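Ufm1-specific protease (Caenorhabditis elegans, PDB 5EJJ) is a thiol protease that cleaves the peptide bond at the C-terminal glycine of the ubiquitin-like modifier ufm-1, releasing it from target proteins. Local coordinates at residues V243-F248 against L254-R259; T292-P295 against S300-H303; L302-P307 against K324-P329. All blocks are in the same frame, centred on the assembly; numbering follows the deposited sequence.

Contact 1 (V243-F248 against L254-R259); sequences VVFPAF and LDLYKR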
loop_
_atom_site.group_PDB
_atom_site.type_symbol
_atom_site.label_atom_id
_atom_site.label_comp_id
_atom_site.label_asym_id
_atom_site.label_seq_id
_atom_site.Cartn_x
_atom_site.Cartn_y
_atom_site.Cartn_z
ATOM N N VAL A 243 2.025 -0.744 -15.975
ATOM C CA VAL A 243 1.590 0.637 -16.060
ATOM C C VAL A 243 0.147 0.707 -15.562
ATOM O O VAL A 243 -0.750 0.104 -16.150
ATOM C CB VAL A 243 1.695 1.190 -17.471
ATOM C CG1 VAL A 243 1.241 2.619 -17.503
ATOM C CG2 VAL A 243 3.117 1.104 -17.957
ATOM N N VAL A 244 -0.060 1.438 -14.461
ATOM C CA VAL A 244 -1.338 1.482 -13.756
ATOM C C VAL A 244 -1.965 2.855 -13.853
ATOM O O VAL A 244 -1.311 3.853 -13.577
ATOM C CB VAL A 244 -1.153 1.195 -12.279
ATOM C CG1 VAL A 244 -2.484 1.056 -11.641
ATOM C CG2 VAL A 244 -0.342 -0.057 -12.086
ATOM N N PHE A 245 -3.234 2.911 -14.252
ATOM C CA PHE A 245 -3.983 4.167 -14.264
ATOM C C PHE A 245 -5.414 3.991 -13.739
ATOM O O PHE A 245 -6.026 2.942 -13.938
ATOM C CB PHE A 245 -3.985 4.783 -15.651
ATOM C CG PHE A 245 -4.689 3.966 -16.701
ATOM C CD1 PHE A 245 -4.022 2.952 -17.380
ATOM C CD2 PHE A 245 -6.006 4.252 -17.061
ATOM C CE1 PHE A 245 -4.661 2.224 -18.385
ATOM C CE2 PHE A 245 -6.656 3.519 -18.064
ATOM C CZ PHE A 245 -5.977 2.502 -18.725
ATOM N N PRO A 246 -5.940 5.009 -13.037
ATOM C CA PRO A 246 -7.271 4.917 -12.438
ATOM C C PRO A 246 -8.445 4.920 -13.413
ATOM O O PRO A 246 -8.495 5.728 -14.327
ATOM C CB PRO A 246 -7.334 6.158 -11.548
ATOM C CG PRO A 246 -6.323 7.043 -12.072
ATOM C CD PRO A 246 -5.226 6.189 -12.542
ATOM N N ALA A 247 -9.380 3.997 -13.179
ATOM C CA ALA A 247 -10.702 3.960 -13.809
ATOM C C ALA A 247 -11.728 4.505 -12.819
ATOM O O ALA A 247 -12.081 3.819 -11.849
ATOM C CB ALA A 247 -11.051 2.533 -14.128
ATOM N N PHE A 248 -12.199 5.728 -13.031
ATOM C CA PHE A 248 -13.171 6.301 -12.107
ATOM C C PHE A 248 -14.579 6.071 -12.638
ATOM O O PHE A 248 -14.805 6.106 -13.850
ATOM C CB PHE A 248 -12.922 7.796 -11.896
ATOM C CG PHE A 248 -11.646 8.098 -11.180
ATOM C CD1 PHE A 248 -11.492 7.757 -9.846
ATOM C CD2 PHE A 248 -10.602 8.723 -11.834
ATOM C CE1 PHE A 248 -10.327 8.032 -9.174
ATOM C CE2 PHE A 248 -9.425 8.996 -11.175
ATOM C CZ PHE A 248 -9.285 8.651 -9.838
ATOM N N LEU A 254 -12.946 7.953 -23.862
ATOM C CA LEU A 254 -11.967 8.983 -24.176
ATOM C C LEU A 254 -11.129 9.369 -22.959
ATOM O O LEU A 254 -9.899 9.427 -23.030
ATOM C CB LEU A 254 -12.630 10.230 -24.741
ATOM C CG LEU A 254 -11.597 11.263 -25.192
ATOM C CD1 LEU A 254 -10.785 10.737 -26.358
ATOM C CD2 LEU A 254 -12.243 12.571 -25.567
ATOM N N ASP A 255 -11.810 9.652 -21.850
ATOM C CA ASP A 255 -11.152 9.994 -20.593
ATOM C C ASP A 255 -10.175 8.890 -20.206
ATOM O O ASP A 255 -9.073 9.177 -19.736
ATOM C CB ASP A 255 -12.183 10.167 -19.471
ATOM C CG ASP A 255 -12.984 11.474 -19.573
ATOM O OD1 ASP A 255 -12.375 12.551 -19.826
ATOM O OD2 ASP A 255 -14.230 11.413 -19.371
ATOM N N LEU A 256 -10.579 7.632 -20.402
ATOM C CA LEU A 256 -9.713 6.499 -20.096
ATOM C C LEU A 256 -8.452 6.543 -20.931
ATOM O O LEU A 256 -7.398 6.133 -20.485
ATOM C CB LEU A 256 -10.404 5.167 -20.373
ATOM C CG LEU A 256 -11.420 4.554 -19.412
ATOM C CD1 LEU A 256 -10.874 4.325 -18.007
ATOM C CD2 LEU A 256 -12.626 5.421 -19.374
ATOM N N TYR A 257 -8.564 7.014 -22.164
ATOM C CA TYR A 257 -7.426 6.975 -23.074
ATOM C C TYR A 257 -6.394 8.032 -22.702
ATOM O O TYR A 257 -5.198 7.725 -22.614
ATOM C CB TYR A 257 -7.872 7.107 -24.531
ATOM C CG TYR A 257 -6.789 7.623 -25.453
ATOM C CD1 TYR A 257 -5.827 6.759 -25.976
ATOM C CD2 TYR A 257 -6.730 8.973 -25.805
ATOM C CE1 TYR A 257 -4.834 7.228 -26.814
ATOM C CE2 TYR A 257 -5.740 9.451 -26.627
ATOM C CZ TYR A 257 -4.797 8.575 -27.133
ATOM O OH TYR A 257 -3.810 9.046 -27.962
ATOM N N LYS A 258 -6.846 9.260 -22.456
ATOM C CA LYS A 258 -5.919 10.291 -22.020
ATOM C C LYS A 258 -5.177 9.882 -20.742
ATOM O O LYS A 258 -4.018 10.241 -20.571
ATOM C CB LYS A 258 -6.594 11.650 -21.857
ATOM C CG LYS A 258 -7.572 11.983 -22.966
ATOM C CD LYS A 258 -7.602 13.481 -23.300
ATOM C CE LYS A 258 -6.394 13.889 -24.174
ATOM N NZ LYS A 258 -6.668 15.057 -25.093
ATOM N N ARG A 259 -5.810 9.108 -19.863
ATOM C CA ARG A 259 -5.137 8.699 -18.628
ATOM C C ARG A 259 -4.063 7.644 -18.834
ATOM O O ARG A 259 -2.955 7.769 -18.311
ATOM C CB ARG A 259 -6.126 8.250 -17.561
ATOM C CG ARG A 259 -6.457 9.375 -16.600
ATOM C CD ARG A 259 -6.889 8.873 -15.240
ATOM N NE ARG A 259 -8.249 8.354 -15.265
ATOM C CZ ARG A 259 -9.331 9.110 -15.377
ATOM N NH1 ARG A 259 -9.221 10.430 -15.489
ATOM N NH2 ARG A 259 -10.519 8.536 -15.387
#
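Arg259 reaches from the helix to the backbone of Pro246 and closes the strand-to-helix turn with a hydrogen bond: its NE lies 2.8 Å from Pro246 O, and the bond is fairly straight. The carbonyl oxygen sits close to the guanidinium plane, at its edge. One face of the same group is taken by Phe248, whose ring meets it rim first, CD2 lying 3.6 Å from NH2, with the two planes 69° apart. This is a rim-on approach, so the flat groups do not stack. A salt bridge from Arg259 NH2 to Asp251, in the connecting loop, is the stronger polar hold on the guanidinium. Lower down the arginine chain, CD packs on Pro246 CG at 3.7 Å, and CB touches Phe245 CD2 at 4.0 Å.

Phe245 packs between strand and helix. With CG set between the backbone N and the carbonyl carbon (chi1 64°), its ring brings CE2 to 3.6 Å from Leu256 O. Leu256 CD1 lies 4.3 Å from both Phe245 CE2 and Ala247 CB.

Within this contact the helix runs back roughly antiparallel to residues 243-247, the axes of these short segments 8.7 Å apart at their closest. In this UfSP2-type N-terminal family region, strand 235-247 edges a five-stranded mixed sheet, bonded through Phe245 and Ala247 to strand 127-139, and helix 253-280 begins against its end.

Contact 2 (T292-P295 against S300-H303); sequences TYLP and SLLH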
loop_
_atom_site.group_PDB
_atom_site.type_symbol
_atom_site.label_atom_id
_atom_site.label_comp_id
_atom_site.label_asym_id
_atom_site.label_seq_id
_atom_site.Cartn_x
_atom_site.Cartn_y
_atom_site.Cartn_z
ATOM N N THR A 292 4.223 -0.826 -7.718
ATOM C CA THR A 292 3.128 0.051 -7.313
ATOM C C THR A 292 2.870 -0.167 -5.818
ATOM O O THR A 292 2.905 -1.299 -5.332
ATOM C CB THR A 292 1.845 -0.254 -8.099
ATOM O OG1 THR A 292 2.143 -0.290 -9.496
ATOM C CG2 THR A 292 0.827 0.809 -7.867
ATOM N N TYR A 293 2.647 0.920 -5.088
ATOM C CA TYR A 293 2.420 0.859 -3.664
ATOM C C TYR A 293 1.207 1.677 -3.308
ATOM O O TYR A 293 0.763 2.532 -4.076
ATOM C CB TYR A 293 3.593 1.460 -2.913
ATOM C CG TYR A 293 4.897 0.808 -3.202
ATOM C CD1 TYR A 293 5.714 1.266 -4.220
ATOM C CD2 TYR A 293 5.323 -0.262 -2.454
ATOM C CE1 TYR A 293 6.923 0.661 -4.490
ATOM C CE2 TYR A 293 6.529 -0.870 -2.699
ATOM C CZ TYR A 293 7.319 -0.414 -3.721
ATOM O OH TYR A 293 8.510 -1.047 -3.953
ATOM N N LEU A 294 0.683 1.418 -2.115
ATOM C CA LEU A 294 -0.306 2.281 -1.483
ATOM C C LEU A 294 0.246 2.574 -0.116
ATOM O O LEU A 294 -0.019 1.834 0.817
ATOM C CB LEU A 294 -1.637 1.557 -1.334
ATOM C CG LEU A 294 -2.722 2.341 -0.609
ATOM C CD1 LEU A 294 -2.866 3.676 -1.260
ATOM C CD2 LEU A 294 -4.036 1.601 -0.686
ATOM N N PRO A 295 1.057 3.625 0.004
ATOM C CA PRO A 295 1.657 3.952 1.293
ATOM C C PRO A 295 0.602 4.128 2.357
ATOM O O PRO A 295 -0.555 4.378 2.017
ATOM C CB PRO A 295 2.358 5.278 1.018
ATOM C CG PRO A 295 2.768 5.161 -0.409
ATOM C CD PRO A 295 1.584 4.477 -1.068
ATOM N N SER A 300 -4.427 7.492 -3.095
ATOM C CA SER A 300 -4.146 7.255 -4.491
ATOM C C SER A 300 -2.787 6.552 -4.458
ATOM O O SER A 300 -2.028 6.736 -3.502
ATOM C CB SER A 300 -4.138 8.583 -5.261
ATOM O OG SER A 300 -3.438 8.504 -6.505
ATOM N N LEU A 301 -2.498 5.745 -5.482
ATOM C CA LEU A 301 -1.310 4.897 -5.518
ATOM C C LEU A 301 -0.029 5.676 -5.782
ATOM O O LEU A 301 -0.078 6.837 -6.173
ATOM C CB LEU A 301 -1.487 3.822 -6.586
ATOM C CG LEU A 301 -2.694 2.901 -6.387
ATOM C CD1 LEU A 301 -2.989 2.102 -7.643
ATOM C CD2 LEU A 301 -2.446 1.960 -5.210
ATOM N N LEU A 302 1.106 5.025 -5.557
ATOM C CA LEU A 302 2.434 5.579 -5.796
ATOM C C LEU A 302 3.154 4.650 -6.757
ATOM O O LEU A 302 3.170 3.435 -6.549
ATOM C CB LEU A 302 3.229 5.622 -4.494
ATOM C CG LEU A 302 4.735 5.893 -4.533
ATOM C CD1 LEU A 302 5.065 7.324 -4.855
ATOM C CD2 LEU A 302 5.290 5.596 -3.201
ATOM N N HIS A 303 3.759 5.211 -7.803
ATOM C CA HIS A 303 4.282 4.411 -8.902
ATOM C C HIS A 303 5.763 4.638 -9.066
ATOM O O HIS A 303 6.204 5.761 -9.199
ATOM C CB HIS A 303 3.590 4.786 -10.189
ATOM C CG HIS A 303 2.113 4.903 -10.058
ATOM N ND1 HIS A 303 1.250 3.943 -10.534
ATOM C CD2 HIS A 303 1.339 5.870 -9.508
ATOM C CE1 HIS A 303 0.010 4.317 -10.285
ATOM N NE2 HIS A 303 0.036 5.480 -9.659
#
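The Tyr293 ring meets Leu302 O at its edge, CD1 lying 4.1 Å from that oxygen, while the imidazole of His303 has Thr292 CG2 set obliquely to it, 4.1 Å from ND1. The two rings belong to opposite faces of the sheet: Tyr293 and Leu302 project to one, Thr292 and His303 to the other.

Between these faces the backbones are tied by a reciprocal pair of hydrogen bonds. Tyr293 N donates to Leu302 O over 3.0 Å, and Leu302 N returns the bond to Tyr293 O over 2.9 Å. Tyr293 and Leu302 are thus an antiparallel hydrogen-bonded pair, and Thr292 and His303 the adjoining non-hydrogen-bonded one. Together they close a beta hairpin, strands 289-293 and 302-306, where the chain turns through the residues between Pro295 and Ser300.

Around and beyond the bridges the side chains add mostly apolar contacts. Leu301 CD2 packs against a carbonyl oxygen, 3.5 Å from Tyr293 O, and lies 4.0 Å from Leu294 CB, while Leu301 CB faces Thr292 CG2. On the Tyr293 side, Pro295 CG packs 3.8 Å from Leu302 CD2, the two side chains crossing at about a right angle.

With its methyl anti to the backbone N, Thr292 turns CG2 toward Leu301 and sets OG1 beside that N, where it bonds to Glu242. His303 NE2 is held by Ser70, and both side chains touch Val244 of strand 235-247.

Contact 3 (L302-P307 against K324-P329); sequences LHLQLP and KLFNLP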
loop_
_atom_site.group_PDB
_atom_site.type_symbol
_atom_site.label_atom_id
_atom_site.label_comp_id
_atom_site.label_asym_id
_atom_site.label_seq_id
_atom_site.Cartn_x
_atom_site.Cartn_y
_atom_site.Cartn_z
ATOM N N LEU A 302 1.106 5.025 -5.557
ATOM C CA LEU A 302 2.434 5.579 -5.796
ATOM C C LEU A 302 3.154 4.650 -6.757
ATOM O O LEU A 302 3.170 3.435 -6.549
ATOM C CB LEU A 302 3.229 5.622 -4.494
ATOM C CG LEU A 302 4.735 5.893 -4.533
ATOM C CD1 LEU A 302 5.065 7.324 -4.855
ATOM C CD2 LEU A 302 5.290 5.596 -3.201
ATOM N N HIS A 303 3.759 5.211 -7.803
ATOM C CA HIS A 303 4.282 4.411 -8.902
ATOM C C HIS A 303 5.763 4.638 -9.066
ATOM O O HIS A 303 6.204 5.761 -9.199
ATOM C CB HIS A 303 3.590 4.786 -10.189
ATOM C CG HIS A 303 2.113 4.903 -10.058
ATOM N ND1 HIS A 303 1.250 3.943 -10.534
ATOM C CD2 HIS A 303 1.339 5.870 -9.508
ATOM C CE1 HIS A 303 0.010 4.317 -10.285
ATOM N NE2 HIS A 303 0.036 5.480 -9.659
ATOM N N LEU A 304 6.548 3.575 -9.065
ATOM C CA LEU A 304 7.981 3.761 -9.067
ATOM C C LEU A 304 8.686 2.698 -9.880
ATOM O O LEU A 304 8.317 1.519 -9.853
ATOM C CB LEU A 304 8.516 3.738 -7.637
ATOM C CG LEU A 304 8.018 4.797 -6.658
ATOM C CD1 LEU A 304 8.519 4.476 -5.277
ATOM C CD2 LEU A 304 8.463 6.180 -7.096
ATOM N N GLN A 305 9.698 3.145 -10.615
ATOM C CA GLN A 305 10.678 2.273 -11.244
ATOM C C GLN A 305 11.802 2.137 -10.233
ATOM O O GLN A 305 12.367 3.150 -9.791
ATOM C CB GLN A 305 11.192 2.922 -12.514
ATOM C CG GLN A 305 10.088 3.282 -13.445
ATOM C CD GLN A 305 9.319 2.056 -13.831
ATOM O OE1 GLN A 305 8.189 1.862 -13.396
ATOM N NE2 GLN A 305 9.941 1.191 -14.625
ATOM N N LEU A 306 12.093 0.900 -9.827
ATOM C CA LEU A 306 13.070 0.648 -8.758
ATOM C C LEU A 306 14.425 0.146 -9.274
ATOM O O LEU A 306 14.489 -0.797 -10.072
ATOM C CB LEU A 306 12.501 -0.355 -7.769
ATOM C CG LEU A 306 11.283 0.119 -7.008
ATOM C CD1 LEU A 306 10.782 -1.013 -6.169
ATOM C CD2 LEU A 306 11.661 1.311 -6.157
ATOM N N PRO A 307 15.513 0.787 -8.830
ATOM C CA PRO A 307 16.865 0.388 -9.243
ATOM C C PRO A 307 17.324 -0.889 -8.539
ATOM O O PRO A 307 18.026 -0.822 -7.537
ATOM C CB PRO A 307 17.734 1.587 -8.833
ATOM C CG PRO A 307 16.961 2.280 -7.756
ATOM C CD PRO A 307 15.500 2.041 -8.058
ATOM N N LYS A 324 11.814 10.322 2.431
ATOM C CA LYS A 324 11.855 11.765 2.636
ATOM C C LYS A 324 11.107 12.521 1.539
ATOM O O LYS A 324 10.462 13.543 1.799
ATOM C CB LYS A 324 13.315 12.252 2.726
ATOM C CG LYS A 324 13.960 11.967 4.065
ATOM C CD LYS A 324 15.452 12.234 4.059
ATOM C CE LYS A 324 16.154 11.373 5.122
ATOM N NZ LYS A 324 17.640 11.500 5.070
ATOM N N LEU A 325 11.219 12.035 0.306
ATOM C CA LEU A 325 10.647 12.743 -0.822
ATOM C C LEU A 325 9.134 12.658 -0.797
ATOM O O LEU A 325 8.442 13.656 -1.062
ATOM C CB LEU A 325 11.182 12.188 -2.127
ATOM C CG LEU A 325 12.612 12.589 -2.465
ATOM C CD1 LEU A 325 13.048 11.872 -3.739
ATOM C CD2 LEU A 325 12.698 14.094 -2.633
ATOM N N PHE A 326 8.628 11.474 -0.449
ATOM C CA PHE A 326 7.194 11.231 -0.405
ATOM C C PHE A 326 6.587 11.346 0.992
ATOM O O PHE A 326 5.462 10.894 1.224
ATOM C CB PHE A 326 6.877 9.885 -1.034
ATOM C CG PHE A 326 7.144 9.862 -2.492
ATOM C CD1 PHE A 326 8.146 9.065 -3.019
ATOM C CD2 PHE A 326 6.434 10.700 -3.340
ATOM C CE1 PHE A 326 8.407 9.088 -4.358
ATOM C CE2 PHE A 326 6.688 10.722 -4.674
ATOM C CZ PHE A 326 7.670 9.929 -5.188
ATOM N N ASN A 327 7.334 11.976 1.900
ATOM C CA ASN A 327 6.945 12.169 3.295
ATOM C C ASN A 327 6.401 10.895 3.912
ATOM O O ASN A 327 5.373 10.927 4.591
ATOM C CB ASN A 327 5.923 13.287 3.453
ATOM C CG ASN A 327 6.450 14.636 3.013
ATOM O OD1 ASN A 327 5.702 15.611 2.942
ATOM N ND2 ASN A 327 7.732 14.704 2.701
ATOM N N LEU A 328 7.062 9.772 3.647
ATOM C CA LEU A 328 6.696 8.531 4.300
ATOM C C LEU A 328 7.261 8.537 5.718
ATOM O O LEU A 328 8.142 9.343 6.033
ATOM C CB LEU A 328 7.226 7.352 3.507
ATOM C CG LEU A 328 6.765 7.369 2.056
ATOM C CD1 LEU A 328 7.274 6.130 1.301
ATOM C CD2 LEU A 328 5.265 7.467 2.006
ATOM N N PRO A 329 6.743 7.658 6.594
ATOM C CA PRO A 329 7.219 7.652 7.984
ATOM C C PRO A 329 8.441 6.754 8.143
ATOM O O PRO A 329 8.536 5.741 7.444
ATOM C CB PRO A 329 6.028 7.075 8.745
ATOM C CG PRO A 329 5.372 6.136 7.759
ATOM C CD PRO A 329 5.644 6.694 6.376
#
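Leu302 drives one methyl squarely onto the ring of Phe326. Its CD1 stands 3.6 Å from the ring centroid and only 8° off the ring normal, a CH-pi contact over the centre of the face. All six ring carbons therefore lie at similar distances from that methyl, the nearest being CZ, 3.7 Å from CD1. The leucine comes to this position with CG anti to the backbone N (chi1 168°), and CD1 is the branch that makes the contact.

Two residues along the strand, Leu304, on the same face as Leu302, brings CD2 to 4.0 Å from Phe326 CE1. The methyl is obliquely placed with respect to the ring, and the two side chains run antiparallel alongside each other. No hydrogen bond spans the two segments: two leucine methyls and one aromatic ring carry the contact, and all three residues are buried.

Phe326 is the first residue to leave helical geometry after helix 312-325. Its CG is anti to the carbonyl carbon (chi1 -67°), which carries the ring across to the hairpin strand. The contact is thus plain apolar packing within the region of the UfSP2-type N-terminal family, joining hairpin strand 302-306 to the end of helix 312-325. Helix 59-68 also packs on this ring, through Phe64, Leu65 and Ser68. Leu304 in turn touches Leu322 of helix 312-325, and strand 302-306 is bonded on its hairpin side to strand 289-293.

How the contacts relate
Contact 1 comes first in the chain: it closes the short loop between strand 235-247 and helix 253-280. That helix then leads to strand 289-293, where contact 2 closes the turn of the hairpin with strand 302-306. Contact 3 opens on the same Leu302 and His303 and closes the longer excursion through helix 312-325. Contact 1 closes before contact 2 opens, and contact 3 begins on the residues where contact 2 ends; none nests in another. Val244 packs on Thr292, Leu301 and His303, bringing the five-stranded sheet against the hairpin, while Pro295 meets Leu328, fastening the hairpin turn to the segment after helix 312-325.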